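Exodeoxyribonuclease (Neisseria meningitidis, PDB 2JC5) probably cleaves DNA at apurinic or apyrimidinic sites as a metal-dependent repair phosphodiesterase of the AP/ExoA family, with predicted 3'-5' exonuclease activity. Local coordinates at residues 150-155 with 173-178; 156-161 with 217-222. All coordinates share one frame; numbering follows the deposited sequence. Where two conformers were deposited one is given.

Overall arrangement
Both contacts fix the long loop that follows strand 143-147, and they take it in succession: interaction 1 sets residues 150-155 against the first turns of helix 173-184, and interaction 2 sets residues 156-161 against strand 217-225. Each is largely buried with an exposed margin, at Gln-155 in one and Lys-160 in the other. Their chemistry differs with the partner. The helix offers mainly hydrocarbon and indole, with one arginine bond to a carbonyl, whereas the strand edge offers backbone bonds and a buried salt bridge. Their centres lie 10 Å apart, Tyr-222 OH reaches Ile-152 O, and both line the bicine pocket.

Interaction 1: 150-155 with 173-178; sequences WNIAHQ and PEEREW. With BCN (bicine), chain C.
Residues 150-155 run as an irregular chain beside the first turns of helix 173-184, coming closest where the CA atoms of His-154 and Arg-176 stand 4.9 Å apart. Here a helix receives a loop by two means, apolar packing at one end and a side-chain bond to a carbonyl at the other. At the apolar end Trp-150 and Trp-178 meet edge against edge, CZ3 to CZ3 at 3.8 Å, their side chains crossing at about a right angle. Ile-152 packs next to them. Its CG2 branch lies anti to the backbone N and rests on the helix backbone, 3.7 Å from Glu-175 O, while CD1 comes to 4.2 Å from CE3 of Trp-178. Of the Glu-175 side chain, CB joins this packing; its carboxylate goes elsewhere, to a salt bridge with Lys-123 and to the backbone nitrogens of Gly-170 and Leu-172.

At the other end Arg-176 bends at chi3 (62°) and brings NE to His-154 O at 2.9 Å. The N-H points at the oxygen with an angle of 161°, and the acceptor lies near the guanidinium plane, although the donor is tilted from the carbonyl plane. CG of Arg-176 also passes Ala-153 O at 3.5 Å. A water donates to the same His-154 O and is weakly held by Arg-176 NH2, so the carbonyl has two donors. The His-154 ring, with CG anti to the backbone N (chi1 -176°), swings back to the helix, where CD2 approaches Arg-176 O at 3.5 Å.

Asn-151, near the start of this loop, lines the bicine pocket and is predicted to bind metal and stabilise the transition state; the contact thus packs an active-site loop of the DNase I-like fold onto a helix.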
ATOM      1  N   TRP A 150       1.083  -4.995   1.564  1.00  5.41           N
ATOM      2  CA  TRP A 150       0.358  -6.256   1.606  1.00  6.24           C
ATOM      3  C   TRP A 150       1.088  -7.286   2.445  1.00  5.82           C
ATOM      4  O   TRP A 150       0.541  -8.356   2.697  1.00  6.77           O
ATOM      5  CB  TRP A 150       0.121  -6.798   0.193  1.00  7.61           C
ATOM      6  CG  TRP A 150      -0.811  -5.955  -0.645  1.00  7.86           C
ATOM      7  CD1 TRP A 150      -0.648  -4.646  -0.994  1.00  8.39           C
ATOM      8  CD2 TRP A 150      -2.036  -6.375  -1.250  1.00  6.93           C
ATOM      9  NE1 TRP A 150      -1.703  -4.223  -1.768  1.00  8.59           N
ATOM     10  CE2 TRP A 150      -2.557  -5.275  -1.960  1.00  7.15           C
ATOM     11  CE3 TRP A 150      -2.737  -7.585  -1.281  1.00  7.76           C
ATOM     12  CZ2 TRP A 150      -3.752  -5.344  -2.661  1.00  8.99           C
ATOM     13  CZ3 TRP A 150      -3.912  -7.649  -2.003  1.00  8.73           C
ATOM     14  CH2 TRP A 150      -4.406  -6.539  -2.665  1.00  8.49           C
ATOM     15  N   ASN A 151       2.328  -6.995   2.836  1.00  5.41           N
ATOM     16  CA  ASN A 151       3.083  -7.857   3.760  1.00  5.34           C
ATOM     17  C   ASN A 151       3.274  -9.278   3.232  1.00  6.33           C
ATOM     18  O   ASN A 151       3.525 -10.212   3.997  1.00  7.31           O
ATOM     19  CB  ASN A 151       2.443  -7.833   5.163  1.00  4.51           C
ATOM     20  CG  ASN A 151       3.028  -6.770   6.072  1.00  6.81           C
ATOM     21  OD1 ASN A 151       2.296  -6.055   6.775  1.00 11.20           O
ATOM     22  ND2 ASN A 151       4.329  -6.668   6.081  1.00  5.82           N
ATOM     23  N   ILE A 152       3.263  -9.420   1.904  1.00  4.94           N
ATOM     24  CA  ILE A 152       3.504 -10.721   1.259  1.00  6.04           C
ATOM     25  C   ILE A 152       4.346 -10.471   0.007  1.00  5.61           C
ATOM     26  O   ILE A 152       3.997  -9.608  -0.789  1.00  6.25           O
ATOM     27  CB  ILE A 152       2.207 -11.417   0.838  1.00  6.80           C
ATOM     28  CG1 ILE A 152       1.300 -11.683   2.044  1.00  7.88           C
ATOM     29  CG2 ILE A 152       2.521 -12.728   0.124  1.00  6.70           C
ATOM     30  CD1 ILE A 152      -0.128 -12.029   1.635  1.00  8.50           C
ATOM     31  N   ALA A 153       5.449 -11.203  -0.131  1.00  6.72           N
ATOM     32  CA  ALA A 153       6.230 -11.280  -1.369  1.00  6.13           C
ATOM     33  C   ALA A 153       5.725 -12.496  -2.146  1.00  7.14           C
ATOM     34  O   ALA A 153       5.560 -13.576  -1.579  1.00  7.08           O
ATOM     35  CB  ALA A 153       7.728 -11.405  -1.068  1.00  6.81           C
ATOM     36  N   HIS A 154       5.525 -12.332  -3.452  1.00  6.69           N
ATOM     37  CA  HIS A 154       4.821 -13.354  -4.224  1.00  6.57           C
ATOM     38  C   HIS A 154       5.719 -14.507  -4.696  1.00  7.59           C
ATOM     39  O   HIS A 154       5.409 -15.671  -4.444  1.00  8.91           O
ATOM     40  CB  HIS A 154       4.119 -12.671  -5.398  1.00  7.91           C
ATOM     41  CG  HIS A 154       3.271 -13.575  -6.232  1.00  8.10           C
ATOM     42  ND1 HIS A 154       2.926 -13.251  -7.528  1.00  8.78           N
ATOM     43  CD2 HIS A 154       2.766 -14.807  -5.998  1.00  9.27           C
ATOM     44  CE1 HIS A 154       2.197 -14.236  -8.038  1.00  9.56           C
ATOM     45  NE2 HIS A 154       2.090 -15.193  -7.133  1.00  9.44           N
ATOM     46  N   GLN A 155       6.824 -14.176  -5.357  1.00  6.56           N
ATOM     47  CA  GLN A 155       7.690 -15.139  -6.039  0.50  7.02           C
ATOM     48  C   GLN A 155       9.128 -14.960  -5.582  1.00  7.17           C
ATOM     49  O   GLN A 155       9.437 -13.987  -4.910  1.00  7.64           O
ATOM     50  CB  GLN A 155       7.634 -14.901  -7.550  0.50  7.62           C
ATOM     51  CG  GLN A 155       6.245 -14.975  -8.154  0.50  8.46           C
ATOM     52  CD  GLN A 155       6.288 -14.944  -9.667  0.50  8.01           C
ATOM     53  OE1 GLN A 155       6.397 -13.882 -10.279  0.50  8.59           O
ATOM     54  NE2 GLN A 155       6.223 -16.115 -10.277  0.50  8.92           N
ATOM     55  N   PRO A 173       4.054 -20.429   2.003  1.00  9.55           N
ATOM     56  CA  PRO A 173       3.367 -20.976   0.847  1.00 10.34           C
ATOM     57  C   PRO A 173       1.915 -20.531   0.725  1.00  9.80           C
ATOM     58  O   PRO A 173       1.479 -20.163  -0.357  1.00 11.30           O
ATOM     59  CB  PRO A 173       3.462 -22.488   1.074  1.00 10.83           C
ATOM     60  CG  PRO A 173       4.666 -22.662   1.871  1.00 11.66           C
ATOM     61  CD  PRO A 173       4.799 -21.455   2.748  1.00 11.18           C
ATOM     62  N   GLU A 174       1.187 -20.512   1.838  1.00  9.96           N
ATOM     63  CA  GLU A 174      -0.230 -20.167   1.820  0.50 11.19           C
ATOM     64  C   GLU A 174      -0.437 -18.698   1.463  1.00 10.77           C
ATOM     65  O   GLU A 174      -1.401 -18.336   0.789  1.00 11.29           O
ATOM     66  CB  GLU A 174      -0.886 -20.471   3.180  0.50 12.79           C
ATOM     67  CG  GLU A 174      -0.991 -21.963   3.548  0.50 14.90           C
ATOM     68  CD  GLU A 174       0.253 -22.511   4.242  0.50 16.30           C
ATOM     69  OE1 GLU A 174       1.360 -21.974   4.022  0.50 16.87           O
ATOM     70  OE2 GLU A 174       0.127 -23.486   5.018  0.50 18.72           O
ATOM     71  N   GLU A 175       0.485 -17.855   1.917  1.00  9.44           N
ATOM     72  CA  GLU A 175       0.428 -16.437   1.617  1.00  8.32           C
ATOM     73  C   GLU A 175       0.708 -16.150   0.149  1.00  7.70           C
ATOM     74  O   GLU A 175       0.019 -15.351  -0.482  1.00  7.15           O
ATOM     75  CB  GLU A 175       1.447 -15.700   2.479  1.00  6.80           C
ATOM     76  CG  GLU A 175       1.113 -15.693   3.956  1.00  7.89           C
ATOM     77  CD  GLU A 175       2.200 -15.055   4.780  1.00  8.00           C
ATOM     78  OE1 GLU A 175       3.378 -15.169   4.406  1.00  9.64           O
ATOM     79  OE2 GLU A 175       1.880 -14.446   5.814  1.00  9.12           O
ATOM     80  N   ARG A 176       1.746 -16.788  -0.387  1.00  8.16           N
ATOM     81  CA  ARG A 176       2.109 -16.610  -1.786  1.00  7.87           C
ATOM     82  C   ARG A 176       0.975 -17.103  -2.684  1.00  8.96           C
ATOM     83  O   ARG A 176       0.650 -16.476  -3.695  1.00  9.84           O
ATOM     84  CB  ARG A 176       3.377 -17.382  -2.105  1.00  7.52           C
ATOM     85  CG  ARG A 176       4.588 -16.961  -1.289  1.00  7.94           C
ATOM     86  CD  ARG A 176       5.738 -17.933  -1.446  1.00  8.22           C
ATOM     87  NE  ARG A 176       6.207 -17.990  -2.827  1.00  8.82           N
ATOM     88  CZ  ARG A 176       7.130 -18.836  -3.278  1.00 10.55           C
ATOM     89  NH1 ARG A 176       7.705 -19.714  -2.456  1.00 10.33           N
ATOM     90  NH2 ARG A 176       7.475 -18.798  -4.557  1.00 10.91           N
ATOM     91  N   GLU A 177       0.383 -18.231  -2.304  1.00  9.62           N
ATOM     92  CA  GLU A 177      -0.747 -18.782  -3.057  0.50  9.43           C
ATOM     93  C   GLU A 177      -1.907 -17.795  -3.084  1.00  8.99           C
ATOM     94  O   GLU A 177      -2.573 -17.647  -4.102  1.00  9.62           O
ATOM     95  CB  GLU A 177      -1.210 -20.135  -2.498  0.50 10.69           C
ATOM     96  CG  GLU A 177      -2.332 -20.788  -3.315  0.50 10.17           C
ATOM     97  N   TRP A 178      -2.151 -17.137  -1.957  1.00  8.33           N
ATOM     98  CA  TRP A 178      -3.250 -16.195  -1.835  1.00  8.89           C
ATOM     99  C   TRP A 178      -3.049 -15.008  -2.793  1.00  9.24           C
ATOM    100  O   TRP A 178      -3.972 -14.657  -3.541  1.00  9.83           O
ATOM    101  CB  TRP A 178      -3.419 -15.755  -0.371  1.00  9.84           C
ATOM    102  CG  TRP A 178      -4.604 -14.890  -0.144  1.00  9.32           C
ATOM    103  CD1 TRP A 178      -5.882 -15.286   0.166  1.00  9.16           C
ATOM    104  CD2 TRP A 178      -4.640 -13.456  -0.219  1.00  8.67           C
ATOM    105  NE1 TRP A 178      -6.701 -14.190   0.272  1.00  9.70           N
ATOM    106  CE2 TRP A 178      -5.971 -13.057   0.049  1.00  9.35           C
ATOM    107  CE3 TRP A 178      -3.677 -12.471  -0.486  1.00  9.36           C
ATOM    108  CZ2 TRP A 178      -6.365 -11.724   0.064  1.00  9.24           C
ATOM    109  CZ3 TRP A 178      -4.073 -11.144  -0.472  1.00  9.29           C
ATOM    110  CH2 TRP A 178      -5.411 -10.781  -0.204  1.00  9.64           C
TER
HETATM  111  N1  BCN C1261       7.335  -9.003   7.232  1.00 12.37           N
HETATM  112  C1  BCN C1261       5.977  -9.450   6.844  1.00 10.47           C
HETATM  113  C2  BCN C1261       5.168  -9.955   8.014  1.00  9.80           C
HETATM  114  O21 BCN C1261       3.959 -10.261   7.806  1.00  8.85           O
HETATM  115  O22 BCN C1261       5.715 -10.045   9.126  1.00 10.84           O
HETATM  116  C3  BCN C1261       7.509  -7.545   7.155  1.00 16.83           C
HETATM  117  C4  BCN C1261       7.148  -6.932   8.495  1.00 17.19           C
HETATM  118  O4  BCN C1261       7.856  -7.547   9.600  1.00 16.74           O
HETATM  119  C5  BCN C1261       8.387  -9.709   6.419  1.00 14.99           C
HETATM  120  C6  BCN C1261       9.674  -9.865   7.219  1.00 13.65           C
HETATM  121  O6  BCN C1261       9.418 -10.189   8.587  1.00 19.68           O
HETATM  122  O   HOH W   1       4.564 -18.156  -5.991  1.00 37.74           O

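Interaction 2: 156-161 with 217-222; sequences NIDLKN and GWRIDY. With BCN (bicine), chain C.
Asp-158 OD1 is gripped by two nitrogens of Arg-219, NE at 2.8 Å and NH2 at 3.0 Å, in a side-on salt bridge to a single oxygen. The oxygen sits in the guanidinium plane, yet both nitrogens reach it from above the same face of the carboxylate, because the two planes are turned 55° apart. Arg-219 runs extended as far as CD and then bends at chi3 (72°), which presents this edge. Arg-193 from helix 191-195 also forms a salt bridge to OD1, and Asp-190 takes NH2 of Arg-219; the carboxylates of Asp-158 and Asp-190 probably offset the closeness of the two arginines. The other oxygen, OD2, accepts from Gln-155 N and from a water that NH2 holds weakly, so the carboxylate ties its own loop to the strand.

The backbones are bridged as well. Arg-219 N donates to Asp-158 O at 2.7 Å, and Lys-160 N to Gly-217 O at 3.0 Å, both nearly straight. These bonds enclose Leu-159 and Trp-218, a non-hydrogen-bonded antiparallel pair whose CA atoms lie 4.2 Å apart: a single beta bridge that lays a loop along the start of strand 217-225, in one of the two sheets of this DNase I-like fold. Further along the strand, Asp-221 is predicted to be important for catalysis and bonds His-247.

Within the bridge the side chain of Leu-159 lies side by side with that of Trp-218. With CG held between the backbone N and the carbonyl carbon (chi1 73°), its CD1 stands almost directly over the six-membered ring, 3.7 Å from the centroid, a CH-pi contact. Bicine takes the opposite face, its C6 at 3.8 Å from Trp-218 CZ2, and the indole is therefore sandwiched between leucine and ligand, with Trp-204 meeting it edge-to-face.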
ATOM      1  N   ASN A 156      10.015 -15.868  -5.989  1.00  7.64           N
ATOM      2  CA  ASN A 156      11.416 -15.788  -5.575  1.00  7.54           C
ATOM      3  C   ASN A 156      12.052 -14.451  -5.944  1.00  8.17           C
ATOM      4  O   ASN A 156      12.843 -13.892  -5.177  1.00  8.41           O
ATOM      5  CB  ASN A 156      12.237 -16.923  -6.190  1.00  9.06           C
ATOM      6  CG  ASN A 156      11.867 -18.280  -5.656  1.00  9.64           C
ATOM      7  OD1 ASN A 156      11.176 -18.402  -4.661  1.00 10.21           O
ATOM      8  ND2 ASN A 156      12.361 -19.318  -6.319  1.00 11.51           N
ATOM      9  N   ILE A 157      11.701 -13.947  -7.123  1.00  7.70           N
ATOM     10  CA  ILE A 157      12.222 -12.664  -7.600  1.00  8.13           C
ATOM     11  C   ILE A 157      11.895 -11.485  -6.673  1.00  8.35           C
ATOM     12  O   ILE A 157      12.570 -10.456  -6.690  1.00  8.03           O
ATOM     13  CB  ILE A 157      11.703 -12.365  -9.031  1.00  9.67           C
ATOM     14  CG1 ILE A 157      12.408 -11.169  -9.660  1.00  9.96           C
ATOM     15  CG2 ILE A 157      10.195 -12.174  -9.082  1.00 10.29           C
ATOM     16  CD1 ILE A 157      12.012 -10.856 -11.082  1.00 12.96           C
ATOM     17  N   ASP A 158      10.857 -11.644  -5.870  1.00  6.66           N
ATOM     18  CA  ASP A 158      10.342 -10.557  -5.035  1.00  6.27           C
ATOM     19  C   ASP A 158      11.067 -10.355  -3.700  1.00  6.55           C
ATOM     20  O   ASP A 158      10.713  -9.458  -2.942  1.00  6.49           O
ATOM     21  CB  ASP A 158       8.847 -10.786  -4.821  1.00  5.94           C
ATOM     22  CG  ASP A 158       8.073 -10.718  -6.111  1.00  7.41           C
ATOM     23  OD1 ASP A 158       8.261  -9.714  -6.838  1.00  6.64           O
ATOM     24  OD2 ASP A 158       7.283 -11.647  -6.395  1.00  8.61           O
ATOM     25  N   LEU A 159      12.071 -11.176  -3.394  1.00  6.51           N
ATOM     26  CA  LEU A 159      12.899 -10.905  -2.224  1.00  7.11           C
ATOM     27  C   LEU A 159      14.318 -11.443  -2.407  1.00  7.18           C
ATOM     28  O   LEU A 159      14.561 -12.356  -3.205  1.00  8.28           O
ATOM     29  CB  LEU A 159      12.239 -11.429  -0.944  1.00  7.69           C
ATOM     30  CG  LEU A 159      12.232 -12.947  -0.726  1.00  8.01           C
ATOM     31  CD1 LEU A 159      11.806 -13.279   0.690  1.00  8.74           C
ATOM     32  CD2 LEU A 159      11.323 -13.670  -1.739  1.00 10.27           C
ATOM     33  N   LYS A 160      15.248 -10.847  -1.669  1.00  7.24           N
ATOM     34  CA  LYS A 160      16.661 -11.182  -1.801  0.70  7.87           C
ATOM     35  C   LYS A 160      16.920 -12.608  -1.315  1.00  8.27           C
ATOM     36  O   LYS A 160      17.595 -13.392  -1.999  1.00  9.21           O
ATOM     37  CB  LYS A 160      17.511 -10.190  -1.009  0.70  7.75           C
ATOM     38  CG  LYS A 160      19.005 -10.534  -0.846  0.70  8.82           C
ATOM     39  CD  LYS A 160      19.750 -10.730  -2.160  0.70 11.46           C
ATOM     40  CE  LYS A 160      19.893  -9.441  -2.924  0.70 12.01           C
ATOM     41  NZ  LYS A 160      20.784  -9.586  -4.124  0.70 11.10           N
ATOM     42  N   ASN A 161      16.406 -12.938  -0.129  1.00  8.15           N
ATOM     43  CA  ASN A 161      16.679 -14.255   0.471  1.00  9.48           C
ATOM     44  C   ASN A 161      15.439 -15.122   0.417  1.00  9.62           C
ATOM     45  O   ASN A 161      14.778 -15.349   1.426  1.00 10.89           O
ATOM     46  CB  ASN A 161      17.155 -14.101   1.917  1.00 10.69           C
ATOM     47  CG  ASN A 161      17.590 -15.409   2.524  1.00 13.07           C
ATOM     48  OD1 ASN A 161      17.654 -16.424   1.833  1.00 14.71           O
ATOM     49  ND2 ASN A 161      17.888 -15.394   3.818  1.00 15.16           N
ATOM     50  N   GLY A 217      16.241  -6.956   0.545  1.00  6.71           N
ATOM     51  CA  GLY A 217      14.937  -6.365   0.365  1.00  5.81           C
ATOM     52  C   GLY A 217      13.832  -7.349   0.065  1.00  6.14           C
ATOM     53  O   GLY A 217      14.066  -8.515  -0.298  1.00  6.17           O
ATOM     54  N   TRP A 218      12.610  -6.841   0.215  1.00  5.27           N
ATOM     55  CA  TRP A 218      11.415  -7.562  -0.139  1.00  4.79           C
ATOM     56  C   TRP A 218      10.497  -6.618  -0.889  1.00  4.95           C
ATOM     57  O   TRP A 218      10.388  -5.447  -0.521  1.00  5.38           O
ATOM     58  CB  TRP A 218      10.631  -7.999   1.103  1.00  6.39           C
ATOM     59  CG  TRP A 218      11.303  -8.887   2.101  1.00  7.20           C
ATOM     60  CD1 TRP A 218      12.504  -8.694   2.733  1.00  7.50           C
ATOM     61  CD2 TRP A 218      10.730 -10.064   2.679  1.00  6.77           C
ATOM     62  NE1 TRP A 218      12.734  -9.717   3.622  1.00  8.12           N
ATOM     63  CE2 TRP A 218      11.655 -10.561   3.620  1.00  7.09           C
ATOM     64  CE3 TRP A 218       9.527 -10.762   2.472  1.00  7.12           C
ATOM     65  CZ2 TRP A 218      11.417 -11.719   4.354  1.00  8.01           C
ATOM     66  CZ3 TRP A 218       9.282 -11.890   3.217  1.00  7.27           C
ATOM     67  CH2 TRP A 218      10.227 -12.371   4.135  1.00  7.70           C
ATOM     68  N   ARG A 219       9.794  -7.127  -1.900  1.00  4.88           N
ATOM     69  CA  ARG A 219       8.736  -6.360  -2.546  1.00  4.87           C
ATOM     70  C   ARG A 219       7.404  -6.769  -1.907  1.00  5.47           C
ATOM     71  O   ARG A 219       6.806  -7.800  -2.252  1.00  6.38           O
ATOM     72  CB  ARG A 219       8.705  -6.601  -4.053  1.00  5.71           C
ATOM     73  CG  ARG A 219       7.720  -5.674  -4.756  1.00  6.07           C
ATOM     74  CD  ARG A 219       7.813  -5.821  -6.234  1.00  6.38           C
ATOM     75  NE  ARG A 219       7.261  -7.086  -6.687  1.00  5.77           N
ATOM     76  CZ  ARG A 219       6.022  -7.252  -7.137  1.00  6.91           C
ATOM     77  NH1 ARG A 219       5.174  -6.217  -7.202  1.00  6.49           N
ATOM     78  NH2 ARG A 219       5.642  -8.460  -7.530  1.00  7.28           N
ATOM     79  N   ILE A 220       6.976  -5.985  -0.923  1.00  4.83           N
ATOM     80  CA  ILE A 220       5.733  -6.248  -0.197  1.00  5.17           C
ATOM     81  C   ILE A 220       4.685  -5.142  -0.370  1.00  4.97           C
ATOM     82  O   ILE A 220       3.571  -5.281   0.134  1.00  5.33           O
ATOM     83  CB  ILE A 220       5.992  -6.557   1.293  1.00  5.07           C
ATOM     84  CG1 ILE A 220       6.746  -5.408   1.968  1.00  5.65           C
ATOM     85  CG2 ILE A 220       6.732  -7.890   1.434  1.00  6.80           C
ATOM     86  CD1 ILE A 220       6.879  -5.563   3.500  1.00  6.71           C
ATOM     87  N   ASP A 221       5.044  -4.067  -1.077  1.00  5.13           N
ATOM     88  CA  ASP A 221       4.134  -2.973  -1.396  1.00  4.58           C
ATOM     89  C   ASP A 221       3.726  -3.124  -2.845  1.00  4.51           C
ATOM     90  O   ASP A 221       4.557  -3.469  -3.693  1.00  6.37           O
ATOM     91  CB  ASP A 221       4.823  -1.640  -1.158  1.00  7.49           C
ATOM     92  CG  ASP A 221       5.228  -1.456   0.298  1.00  7.29           C
ATOM     93  OD1 ASP A 221       4.380  -0.987   1.102  1.00  9.72           O
ATOM     94  OD2 ASP A 221       6.387  -1.777   0.659  1.00  7.55           O
ATOM     95  N   TYR A 222       2.452  -2.893  -3.115  1.00  5.53           N
ATOM     96  CA  TYR A 222       1.873  -3.123  -4.439  1.00  5.91           C
ATOM     97  C   TYR A 222       0.919  -2.018  -4.828  1.00  5.35           C
ATOM     98  O   TYR A 222       0.327  -1.358  -3.975  1.00  7.35           O
ATOM     99  CB  TYR A 222       1.019  -4.396  -4.476  1.00  7.59           C
ATOM    100  CG  TYR A 222       1.683  -5.700  -4.188  1.00  7.49           C
ATOM    101  CD1 TYR A 222       1.989  -6.076  -2.884  1.00  7.46           C
ATOM    102  CD2 TYR A 222       1.969  -6.597  -5.205  1.00  7.71           C
ATOM    103  CE1 TYR A 222       2.589  -7.276  -2.622  1.00  7.85           C
ATOM    104  CE2 TYR A 222       2.555  -7.808  -4.937  1.00  7.61           C
ATOM    105  CZ  TYR A 222       2.853  -8.151  -3.638  1.00  6.75           C
ATOM    106  OH  TYR A 222       3.418  -9.386  -3.383  1.00  8.80           O
TER
HETATM  107  N1  BCN C1261       7.335  -9.003   7.232  1.00 12.37           N
HETATM  108  C1  BCN C1261       5.977  -9.450   6.844  1.00 10.47           C
HETATM  109  C2  BCN C1261       5.168  -9.955   8.014  1.00  9.80           C
HETATM  110  O21 BCN C1261       3.959 -10.261   7.806  1.00  8.85           O
HETATM  111  O22 BCN C1261       5.715 -10.045   9.126  1.00 10.84           O
HETATM  112  C3  BCN C1261       7.509  -7.545   7.155  1.00 16.83           C
HETATM  113  C4  BCN C1261       7.148  -6.932   8.495  1.00 17.19           C
HETATM  114  O4  BCN C1261       7.856  -7.547   9.600  1.00 16.74           O
HETATM  115  C5  BCN C1261       8.387  -9.709   6.419  1.00 14.99           C
HETATM  116  C6  BCN C1261       9.674  -9.865   7.219  1.00 13.65           C
HETATM  117  O6  BCN C1261       9.418 -10.189   8.587  1.00 19.68           O
HETATM  118  O   HOH W   2       6.287 -11.408  -8.863  1.00  7.96           O
HETATM  119  O   HOH W   3      15.099 -11.039   1.642  1.00  9.77           O